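Local structure of protein tyrosine phosphatase-like protein (Leishmania major, 3S4O) at residues F25-A30 and E148-A153; W74-D77 and P81-R84; S89-L94 and V132-V137; I112-V117 and G121-L126. The protein dephosphorylates phosphotyrosine in proteins as a PRL-type protein tyrosine phosphatase and may act as a virulence factor supporting survival of the parasite inside host macrophages. All coordinates share one frame; numbering follows the deposited sequence.

Contact 1. Residues F25-A30 and E148-A153; sequences FLILDA and EKRKGA
I27 lays its methyl CG2 over one face of the R150 guanidinium, 3.7 Å above the plane and displaced toward the rim. The two side chains run past each other in opposite directions; CG2 of I27 is 3.8 Å from both NE and CZ of R150. That branch is placed by chi1 of -58°, which sets CG1 beside the backbone N and swings CG2 anti to it, toward the arginine. D29 approaches the same guanidinium at its edge, near the plane, and its OD1 makes a long salt bridge of 3.6 Å to R150 NH2. The carboxylate and guanidinium planes stand 79° apart, so the pairing rests on charge through one oxygen and is not the flat, two-pronged kind. I27 O also lies 3.4 Å from R150 NH1, but at a poor angle for a hydrogen bond.

R150 is the first residue to leave the helical conformation after helix 139-149, and it opens a type II beta turn reaching A153. G152 takes the third position of this turn with a phi of 81°, and the closing bond from A153 N to R150 O is weak at 3.4 Å. From this turn the arginine, bent at chi2, reaches strand 21-28 of the phosphatase sheet. Its firmer polar partner is T8, whose OG1 bonds NH1, while NE gives a weak bond to G119 O in the probable substrate-binding loop. On its other flank the I27 side chain touches A123 and V127 of helix 122-133.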
# COMPACT_ATOMS: atom_id res chain seq x y z
N PHE A 25 2.76 2.81 5.14
CA PHE A 25 1.65 2.16 4.44
C PHE A 25 0.42 2.02 5.31
O PHE A 25 0.50 1.58 6.47
CB PHE A 25 2.05 0.80 3.89
CG PHE A 25 3.11 0.89 2.83
CD1 PHE A 25 2.83 1.48 1.61
CD2 PHE A 25 4.39 0.42 3.08
CE1 PHE A 25 3.80 1.59 0.64
CE2 PHE A 25 5.37 0.52 2.11
CZ PHE A 25 5.08 1.11 0.88
N LEU A 26 -0.72 2.41 4.74
CA LEU A 26 -2.01 2.23 5.37
C LEU A 26 -2.81 1.21 4.59
O LEU A 26 -3.14 1.45 3.44
CB LEU A 26 -2.79 3.54 5.36
CG LEU A 26 -2.68 4.49 6.54
CD1 LEU A 26 -3.53 5.72 6.22
CD2 LEU A 26 -3.17 3.82 7.84
N ILE A 27 -3.09 0.07 5.22
CA ILE A 27 -4.04 -0.88 4.68
C ILE A 27 -5.44 -0.47 5.16
O ILE A 27 -5.71 -0.43 6.35
CB ILE A 27 -3.77 -2.33 5.11
CG1 ILE A 27 -2.36 -2.79 4.70
CG2 ILE A 27 -4.81 -3.27 4.44
CD1 ILE A 27 -1.91 -4.07 5.35
N LEU A 28 -6.31 -0.16 4.21
CA LEU A 28 -7.62 0.43 4.50
C LEU A 28 -8.75 -0.40 3.97
O LEU A 28 -8.58 -1.17 3.04
CB LEU A 28 -7.75 1.83 3.87
CG LEU A 28 -6.71 2.92 4.20
CD1 LEU A 28 -6.50 3.86 2.98
CD2 LEU A 28 -7.16 3.72 5.42
N ASP A 29 -9.93 -0.20 4.55
CA ASP A 29 -11.18 -0.63 3.94
C ASP A 29 -11.56 0.31 2.80
O ASP A 29 -11.17 1.48 2.77
CB ASP A 29 -12.32 -0.67 4.95
CG ASP A 29 -12.30 -1.93 5.81
OD1 ASP A 29 -11.51 -2.85 5.49
OD2 ASP A 29 -13.08 -2.00 6.78
N ALA A 30 -12.31 -0.22 1.85
CA ALA A 30 -12.90 0.57 0.79
C ALA A 30 -13.96 1.49 1.39
O ALA A 30 -14.63 1.12 2.35
CB ALA A 30 -13.52 -0.33 -0.27
N GLU A 148 0.62 -9.78 12.15
CA GLU A 148 0.58 -9.24 13.51
C GLU A 148 -0.59 -8.27 13.62
O GLU A 148 -1.44 -8.37 14.51
CB GLU A 148 1.84 -8.44 13.85
CG GLU A 148 2.96 -9.20 14.57
CD GLU A 148 4.28 -8.42 14.59
OE1 GLU A 148 4.23 -7.23 14.97
OE2 GLU A 148 5.36 -8.99 14.24
N LYS A 149 -0.61 -7.34 12.67
CA LYS A 149 -1.55 -6.23 12.70
C LYS A 149 -2.89 -6.57 12.04
O LYS A 149 -3.92 -6.01 12.39
CB LYS A 149 -0.92 -5.00 12.04
CG LYS A 149 0.49 -4.68 12.54
CD LYS A 149 0.76 -3.18 12.59
CE LYS A 149 0.25 -2.52 13.87
NZ LYS A 149 1.00 -1.28 14.20
N ARG A 150 -2.85 -7.51 11.10
CA ARG A 150 -4.03 -7.93 10.35
C ARG A 150 -4.12 -9.46 10.30
O ARG A 150 -3.51 -10.11 9.44
CB ARG A 150 -3.96 -7.34 8.93
CG ARG A 150 -5.30 -6.98 8.28
CD ARG A 150 -5.34 -5.49 8.02
NE ARG A 150 -6.51 -5.10 7.24
CZ ARG A 150 -7.17 -3.95 7.37
NH1 ARG A 150 -6.80 -3.04 8.26
NH2 ARG A 150 -8.23 -3.73 6.60
N LYS A 151 -4.90 -10.04 11.20
CA LYS A 151 -4.98 -11.51 11.30
C LYS A 151 -5.64 -12.10 10.05
O LYS A 151 -6.60 -11.54 9.50
CB LYS A 151 -5.66 -11.99 12.60
CG LYS A 151 -4.69 -12.11 13.84
CD LYS A 151 -4.75 -13.48 14.56
CE LYS A 151 -3.59 -13.62 15.55
NZ LYS A 151 -3.62 -14.90 16.33
N GLY A 152 -5.08 -13.21 9.58
CA GLY A 152 -5.60 -13.91 8.42
C GLY A 152 -5.21 -13.35 7.06
O GLY A 152 -5.69 -13.82 6.03
N ALA A 153 -4.34 -12.34 7.04
CA ALA A 153 -3.89 -11.77 5.77
C ALA A 153 -3.07 -12.76 4.92
O ALA A 153 -2.28 -13.53 5.46
CB ALA A 153 -3.09 -10.51 6.01

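Contact 2. Residues W74-D77 and P81-R84; sequences WPFD and PPTR
F76 turns one face of its ring onto the backbone of P82, and this is the tight part of the contact. P82 CA sits 3.8 Å from the ring centroid and 19° off the ring normal, the geometry of a CH-pi contact over the face. The peptide leading into P82 follows the ring along one side: F76 CE2 comes within 3.5 Å of P82 N, and F76 CD2 within 3.4 Å of P81 O. The ring reaches this place because CG is set between the backbone N and the carbonyl carbon, the crowded position, with chi1 of 58°. Both prolines direct their CB atoms away from F76, and the ring therefore meets mainly main-chain atoms.

Packing slackens toward the two ends. F76 CZ and P82 CG stand 4.3 Å apart, and F76 CB and T83 CG2 are no closer, at 4.3 Å. T83 is on the solvent side; as the N-cap of helix 84-103 it spends its hydroxyl on V86 N.

The sequence W74-P75-F76-D77, followed by D78, corresponds to the general-acid (WPD) loop of tyrosine phosphatases, and D78 is the probable proton donor. The F76-P82 contact joins the two sides of this loop. The carbonyl O of F76 accepts a hydrogen bond from NH1 of R122, probably a substrate-binding residue. Around the contact, V86 of helix 84-103 touches F76, W161 of helix 156-164 touches both prolines, and I125 and L126 of helix 122-133 pack on P82.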
# COMPACT_ATOMS: atom_id res chain seq x y z
N TRP A 74 -5.60 0.07 -10.00
CA TRP A 74 -4.87 -1.08 -10.55
C TRP A 74 -5.50 -2.41 -10.12
O TRP A 74 -4.95 -3.10 -9.29
CB TRP A 74 -3.41 -1.06 -10.07
CG TRP A 74 -2.68 0.21 -10.36
CD1 TRP A 74 -2.93 1.10 -11.35
CD2 TRP A 74 -1.57 0.72 -9.63
NE1 TRP A 74 -2.04 2.14 -11.28
CE2 TRP A 74 -1.19 1.92 -10.23
CE3 TRP A 74 -0.85 0.27 -8.52
CZ2 TRP A 74 -0.12 2.69 -9.78
CZ3 TRP A 74 0.19 1.02 -8.05
CH2 TRP A 74 0.54 2.23 -8.68
N PRO A 75 -6.64 -2.76 -10.67
CA PRO A 75 -7.30 -3.99 -10.24
C PRO A 75 -6.53 -5.26 -10.60
O PRO A 75 -5.96 -5.36 -11.68
CB PRO A 75 -8.63 -3.97 -11.01
CG PRO A 75 -8.32 -3.24 -12.26
CD PRO A 75 -7.28 -2.20 -11.88
N PHE A 76 -6.53 -6.21 -9.67
CA PHE A 76 -6.19 -7.60 -10.00
C PHE A 76 -7.13 -8.56 -9.25
O PHE A 76 -7.87 -8.15 -8.35
CB PHE A 76 -4.69 -7.93 -9.81
CG PHE A 76 -4.14 -7.69 -8.41
CD1 PHE A 76 -3.83 -6.42 -7.95
CD2 PHE A 76 -3.85 -8.77 -7.60
CE1 PHE A 76 -3.29 -6.24 -6.67
CE2 PHE A 76 -3.31 -8.60 -6.35
CZ PHE A 76 -3.03 -7.34 -5.87
N ASP A 77 -7.12 -9.83 -9.66
CA ASP A 77 -8.15 -10.80 -9.24
C ASP A 77 -8.05 -11.19 -7.77
O ASP A 77 -6.96 -11.33 -7.23
CB ASP A 77 -8.06 -12.09 -10.05
CG ASP A 77 -8.07 -11.87 -11.55
OD1 ASP A 77 -8.56 -10.80 -12.01
OD2 ASP A 77 -7.59 -12.78 -12.28
N PRO A 81 -1.96 -13.23 -6.85
CA PRO A 81 -0.84 -12.31 -6.66
C PRO A 81 -0.98 -11.13 -7.62
O PRO A 81 -1.76 -11.23 -8.57
CB PRO A 81 0.39 -13.13 -7.04
CG PRO A 81 -0.08 -14.52 -7.28
CD PRO A 81 -1.54 -14.46 -7.53
N PRO A 82 -0.27 -10.03 -7.39
CA PRO A 82 -0.25 -8.95 -8.38
C PRO A 82 0.18 -9.46 -9.73
O PRO A 82 1.11 -10.26 -9.83
CB PRO A 82 0.82 -7.98 -7.85
CG PRO A 82 1.10 -8.41 -6.49
CD PRO A 82 0.83 -9.86 -6.43
N THR A 83 -0.52 -9.04 -10.77
CA THR A 83 0.01 -9.21 -12.11
C THR A 83 1.34 -8.46 -12.26
O THR A 83 1.73 -7.62 -11.43
CB THR A 83 -0.98 -8.69 -13.18
OG1 THR A 83 -1.14 -7.28 -13.02
CG2 THR A 83 -2.32 -9.36 -13.06
N ARG A 84 2.07 -8.81 -13.31
CA ARG A 84 3.32 -8.12 -13.61
C ARG A 84 3.11 -6.62 -13.87
O ARG A 84 3.93 -5.80 -13.47
CB ARG A 84 4.01 -8.78 -14.82
CG ARG A 84 5.46 -8.37 -15.09
CD ARG A 84 6.36 -8.41 -13.84
NE ARG A 84 6.89 -9.74 -13.54
CZ ARG A 84 7.93 -9.97 -12.73
NH1 ARG A 84 8.57 -8.97 -12.12
NH2 ARG A 84 8.33 -11.23 -12.53

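Contact 3. Residues S89-L94 and V132-V137; sequences SWLKLL and VEYGNV
Helix 84-103 meets the C-terminal end of helix 122-133 here, within the helical layer of the phosphatase domain, in plain apolar packing away from the annotated sites. Y134, just past the second helix, pushes its ring between L91 and L94, which are three residues apart on the first. L94 CD1 lies 3.5 Å from Y134 CE2, and L94 CB is 3.4 Å from Y134 OH; the leucine and the ring cross obliquely. The same CD1 of L94 stands 3.7 Å above the W90 ring plane, toward its rim, so this methyl joins two aromatic side chains. On the other side L91 CD2 reaches E133 CG at 3.6 Å, the two side chains crossing at about a right angle. E133 CG, anti to its own backbone N at -176°, is thereby placed over the centre of the Y134 ring, 3.9 Å above it.

The polar ends are satisfied outside the two segments. Y134 OH, 3.1 Å from L91 O, hydrogen-bonds D95 OD1, while the E133 carboxylate holds Y165 OH and a salt bridge to R167. Beneath, A130 of helix 122-133 and I112 of strand 111-115 touch L94, and V52 of strand 48-53 touches W90.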
# COMPACT_ATOMS: atom_id res chain seq x y z
N SER A 89 3.98 -1.14 -11.90
CA SER A 89 3.39 0.19 -11.64
C SER A 89 3.62 0.60 -10.19
O SER A 89 3.85 1.76 -9.90
CB SER A 89 1.89 0.19 -11.96
OG SER A 89 1.65 0.31 -13.36
N TRP A 90 3.55 -0.38 -9.29
CA TRP A 90 3.74 -0.20 -7.85
C TRP A 90 5.16 0.18 -7.56
O TRP A 90 5.41 1.17 -6.86
CB TRP A 90 3.37 -1.50 -7.13
CG TRP A 90 3.45 -1.58 -5.61
CD1 TRP A 90 4.06 -2.57 -4.89
CD2 TRP A 90 2.83 -0.72 -4.64
NE1 TRP A 90 3.89 -2.36 -3.55
CE2 TRP A 90 3.15 -1.22 -3.37
CE3 TRP A 90 2.05 0.43 -4.72
CZ2 TRP A 90 2.71 -0.62 -2.19
CZ3 TRP A 90 1.63 1.04 -3.54
CH2 TRP A 90 1.95 0.51 -2.30
N LEU A 91 6.10 -0.57 -8.12
CA LEU A 91 7.51 -0.27 -7.92
C LEU A 91 7.88 1.08 -8.55
O LEU A 91 8.69 1.83 -7.99
CB LEU A 91 8.41 -1.37 -8.51
CG LEU A 91 8.33 -2.79 -7.94
CD1 LEU A 91 9.14 -3.76 -8.85
CD2 LEU A 91 8.81 -2.87 -6.52
N LYS A 92 7.26 1.40 -9.68
CA LYS A 92 7.52 2.69 -10.35
C LYS A 92 7.12 3.85 -9.43
O LYS A 92 7.87 4.81 -9.27
CB LYS A 92 6.77 2.81 -11.69
CG LYS A 92 6.96 4.18 -12.38
CD LYS A 92 8.37 4.36 -12.92
CE LYS A 92 8.53 5.64 -13.71
NZ LYS A 92 9.66 5.57 -14.70
N LEU A 93 5.93 3.74 -8.85
CA LEU A 93 5.40 4.73 -7.91
C LEU A 93 6.31 4.87 -6.68
O LEU A 93 6.61 5.97 -6.23
CB LEU A 93 3.99 4.34 -7.46
CG LEU A 93 3.34 5.12 -6.31
CD1 LEU A 93 3.07 6.57 -6.69
CD2 LEU A 93 2.07 4.45 -5.85
N LEU A 94 6.75 3.75 -6.13
CA LEU A 94 7.57 3.76 -4.92
C LEU A 94 8.99 4.27 -5.19
O LEU A 94 9.55 4.99 -4.38
CB LEU A 94 7.60 2.35 -4.29
CG LEU A 94 6.23 1.86 -3.77
CD1 LEU A 94 6.34 0.56 -2.97
CD2 LEU A 94 5.51 2.91 -2.94
N VAL A 132 9.70 -6.18 1.24
CA VAL A 132 10.75 -7.03 0.71
C VAL A 132 11.68 -6.22 -0.20
O VAL A 132 12.91 -6.29 -0.07
CB VAL A 132 10.20 -8.22 -0.08
CG1 VAL A 132 11.33 -8.93 -0.82
CG2 VAL A 132 9.48 -9.18 0.86
N GLU A 133 11.10 -5.44 -1.10
CA GLU A 133 11.88 -4.73 -2.12
C GLU A 133 12.70 -3.57 -1.54
O GLU A 133 13.86 -3.41 -1.88
CB GLU A 133 10.96 -4.21 -3.24
CG GLU A 133 11.67 -3.54 -4.41
CD GLU A 133 12.84 -4.32 -4.94
OE1 GLU A 133 12.71 -5.55 -5.11
OE2 GLU A 133 13.89 -3.67 -5.19
N TYR A 134 12.09 -2.78 -0.66
CA TYR A 134 12.71 -1.54 -0.13
C TYR A 134 13.19 -1.68 1.30
O TYR A 134 14.22 -1.11 1.67
CB TYR A 134 11.75 -0.34 -0.27
CG TYR A 134 11.32 -0.11 -1.70
CD1 TYR A 134 12.17 0.51 -2.62
CD2 TYR A 134 10.07 -0.52 -2.14
CE1 TYR A 134 11.78 0.71 -3.93
CE2 TYR A 134 9.67 -0.33 -3.44
CZ TYR A 134 10.53 0.28 -4.34
OH TYR A 134 10.12 0.47 -5.65
N GLY A 135 12.46 -2.42 2.11
CA GLY A 135 12.86 -2.67 3.50
C GLY A 135 13.88 -3.79 3.63
O GLY A 135 14.48 -3.94 4.69
N ASN A 136 14.08 -4.54 2.55
CA ASN A 136 14.96 -5.72 2.52
C ASN A 136 14.62 -6.75 3.60
O ASN A 136 15.47 -7.48 4.09
CB ASN A 136 16.44 -5.33 2.57
CG ASN A 136 16.95 -4.80 1.22
OD1 ASN A 136 16.31 -4.97 0.18
ND2 ASN A 136 18.10 -4.13 1.24
N VAL A 137 13.34 -6.81 3.94
CA VAL A 137 12.80 -7.79 4.87
C VAL A 137 12.53 -9.08 4.10
O VAL A 137 12.04 -9.05 2.97
CB VAL A 137 11.48 -7.28 5.50
CG1 VAL A 137 10.91 -8.32 6.48
CG2 VAL A 137 11.70 -5.95 6.21

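Contact 4. Residues I112-V117 and G121-L126; sequences IGVHCV and GRAPIL. With THJ (thiosulfate), chain C.
The R122 guanidinium has thiosulfate O1 at its edge, in the plane; over one face the model puts C116 SG, at a distance too short to be trusted, so that stacking is doubtful. The edge bond, from R122 NE to O1 of the thiosulfate, is 2.7 Å long and nearly straight at 172°, though the same clash makes the position of NE less sure. The bend at chi3, -89°, turns the edge of the guanidinium to O1. A second, weak bond runs from R122 N to the same O1, at 3.3 Å, so one oxygen takes both the side-chain and main-chain N-H of R122. V117, which is poorly ordered, offers its N to O3 of the thiosulfate only weakly, at 3.5 Å, and A118 N also donates to the ligand.

This is the P-loop of tyrosine phosphatases, C-x5-R, with C116 the predicted phosphocysteine nucleophile and G121 the N-cap of helix 122-133. The start of that helix points at the anion, and its dipole probably helps hold it. The C116 side chain also touches C55, its known disulfide partner. Behind the loop, V114 CG1 packs on A123 CB at 3.9 Å, and H115, on the other side of the strand, bonds Y59 OH through NE2. Strand 111-115 runs between strands 21-28 and 48-53, and W90 of helix 84-103 touches V114.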
# COMPACT_ATOMS: atom_id res chain seq x y z
N ILE A 112 1.06 6.15 2.13
CA ILE A 112 0.48 5.61 0.92
C ILE A 112 -0.59 4.63 1.33
O ILE A 112 -0.33 3.69 2.07
CB ILE A 112 1.54 4.92 0.04
CG1 ILE A 112 2.52 5.99 -0.50
CG2 ILE A 112 0.90 4.11 -1.11
CD1 ILE A 112 3.90 5.48 -0.69
N GLY A 113 -1.82 4.89 0.89
CA GLY A 113 -2.96 4.05 1.23
C GLY A 113 -3.25 3.00 0.18
O GLY A 113 -3.03 3.23 -1.01
N VAL A 114 -3.73 1.85 0.63
CA VAL A 114 -4.10 0.75 -0.24
C VAL A 114 -5.37 0.07 0.27
O VAL A 114 -5.44 -0.35 1.42
CB VAL A 114 -2.98 -0.31 -0.37
CG1 VAL A 114 -3.29 -1.27 -1.51
CG2 VAL A 114 -1.62 0.33 -0.60
N HIS A 115 -6.37 -0.04 -0.59
CA HIS A 115 -7.60 -0.75 -0.23
C HIS A 115 -8.09 -1.69 -1.32
O HIS A 115 -7.79 -1.53 -2.49
CB HIS A 115 -8.72 0.22 0.19
CG HIS A 115 -9.37 0.96 -0.94
ND1 HIS A 115 -10.29 0.38 -1.78
CD2 HIS A 115 -9.25 2.25 -1.35
CE1 HIS A 115 -10.69 1.26 -2.67
NE2 HIS A 115 -10.08 2.41 -2.43
N CYS A 116 -8.84 -2.70 -0.89
CA CYS A 116 -9.62 -3.50 -1.81
C CYS A 116 -11.04 -3.60 -1.22
O CYS A 116 -11.81 -2.65 -1.33
CB CYS A 116 -8.96 -4.86 -2.03
SG CYS A 116 -9.42 -5.79 -3.54
N VAL A 117 -11.38 -4.73 -0.62
CA VAL A 117 -12.57 -4.85 0.24
C VAL A 117 -12.16 -5.28 1.65
O VAL A 117 -12.12 -4.46 2.56
CB VAL A 117 -13.63 -5.82 -0.32
CG1 VAL A 117 -14.98 -5.55 0.34
CG2 VAL A 117 -13.73 -5.71 -1.83
N GLY A 121 -6.04 -9.83 1.50
CA GLY A 121 -5.35 -10.50 0.40
C GLY A 121 -4.56 -9.55 -0.45
O GLY A 121 -3.35 -9.42 -0.29
N ARG A 122 -5.27 -8.85 -1.33
CA ARG A 122 -4.66 -8.10 -2.41
C ARG A 122 -3.92 -6.86 -1.89
O ARG A 122 -2.78 -6.59 -2.29
CB ARG A 122 -5.73 -7.70 -3.41
CG ARG A 122 -6.24 -8.84 -4.20
CD ARG A 122 -7.36 -8.38 -5.13
NE ARG A 122 -8.63 -8.48 -4.44
CZ ARG A 122 -9.82 -8.39 -5.01
NH1 ARG A 122 -9.94 -8.16 -6.31
NH2 ARG A 122 -10.91 -8.51 -4.27
N ALA A 123 -4.58 -6.12 -1.02
CA ALA A 123 -3.97 -4.94 -0.39
C ALA A 123 -2.69 -5.29 0.37
O ALA A 123 -1.65 -4.71 0.09
CB ALA A 123 -4.97 -4.20 0.50
N PRO A 124 -2.75 -6.24 1.31
CA PRO A 124 -1.57 -6.60 2.09
C PRO A 124 -0.41 -7.14 1.28
O PRO A 124 0.75 -6.96 1.68
CB PRO A 124 -2.07 -7.71 3.02
CG PRO A 124 -3.48 -7.51 3.13
CD PRO A 124 -3.96 -6.89 1.85
N ILE A 125 -0.67 -7.83 0.17
CA ILE A 125 0.45 -8.42 -0.54
C ILE A 125 1.28 -7.37 -1.25
O ILE A 125 2.47 -7.56 -1.38
CB ILE A 125 0.08 -9.61 -1.45
CG1 ILE A 125 1.27 -10.58 -1.43
CG2 ILE A 125 -0.31 -9.14 -2.85
CD1 ILE A 125 1.17 -11.72 -2.35
N LEU A 126 0.68 -6.25 -1.65
CA LEU A 126 1.44 -5.12 -2.21
C LEU A 126 2.35 -4.52 -1.15
O LEU A 126 3.49 -4.13 -1.42
CB LEU A 126 0.52 -4.02 -2.73
CG LEU A 126 0.02 -4.17 -4.17
CD1 LEU A 126 -0.39 -2.80 -4.69
CD2 LEU A 126 1.04 -4.81 -5.13
S1 THJ C . -8.74 -8.26 -0.33
O1 THJ C . -8.50 -8.67 -1.73
O2 THJ C . -8.40 -9.39 0.57
O3 THJ C . -10.18 -7.95 -0.14
S2 THJ C . -7.65 -6.71 0.10

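In the fold
Contact 4 lies about 5 Å from the centre of the chain and holds the thiosulfate; the others all touch it. Contact 1 is nearest, centre to centre about 8 Å, and shares the sheet: L26 O is 2.9 Å from V114 N, a probable hydrogen bond between adjacent parallel strands. Contact 2, about 11 Å from contact 4 between centres, belongs to the acid loop, whose D78, next after W74-D77, is part of the thiosulfate pocket; its P82 CG packs 3.8 Å from L126 CD2 on helix 122-133. Contact 3 is remote from the ligand, yet W90 NE1 probably bonds L126 O at 2.8 Å. F25 CE1 meets W90 CH2 at 3.6 Å, and W74 CH2 lies 3.6 Å from S89 O, so contact 3 touches contacts 1 and 2 as well.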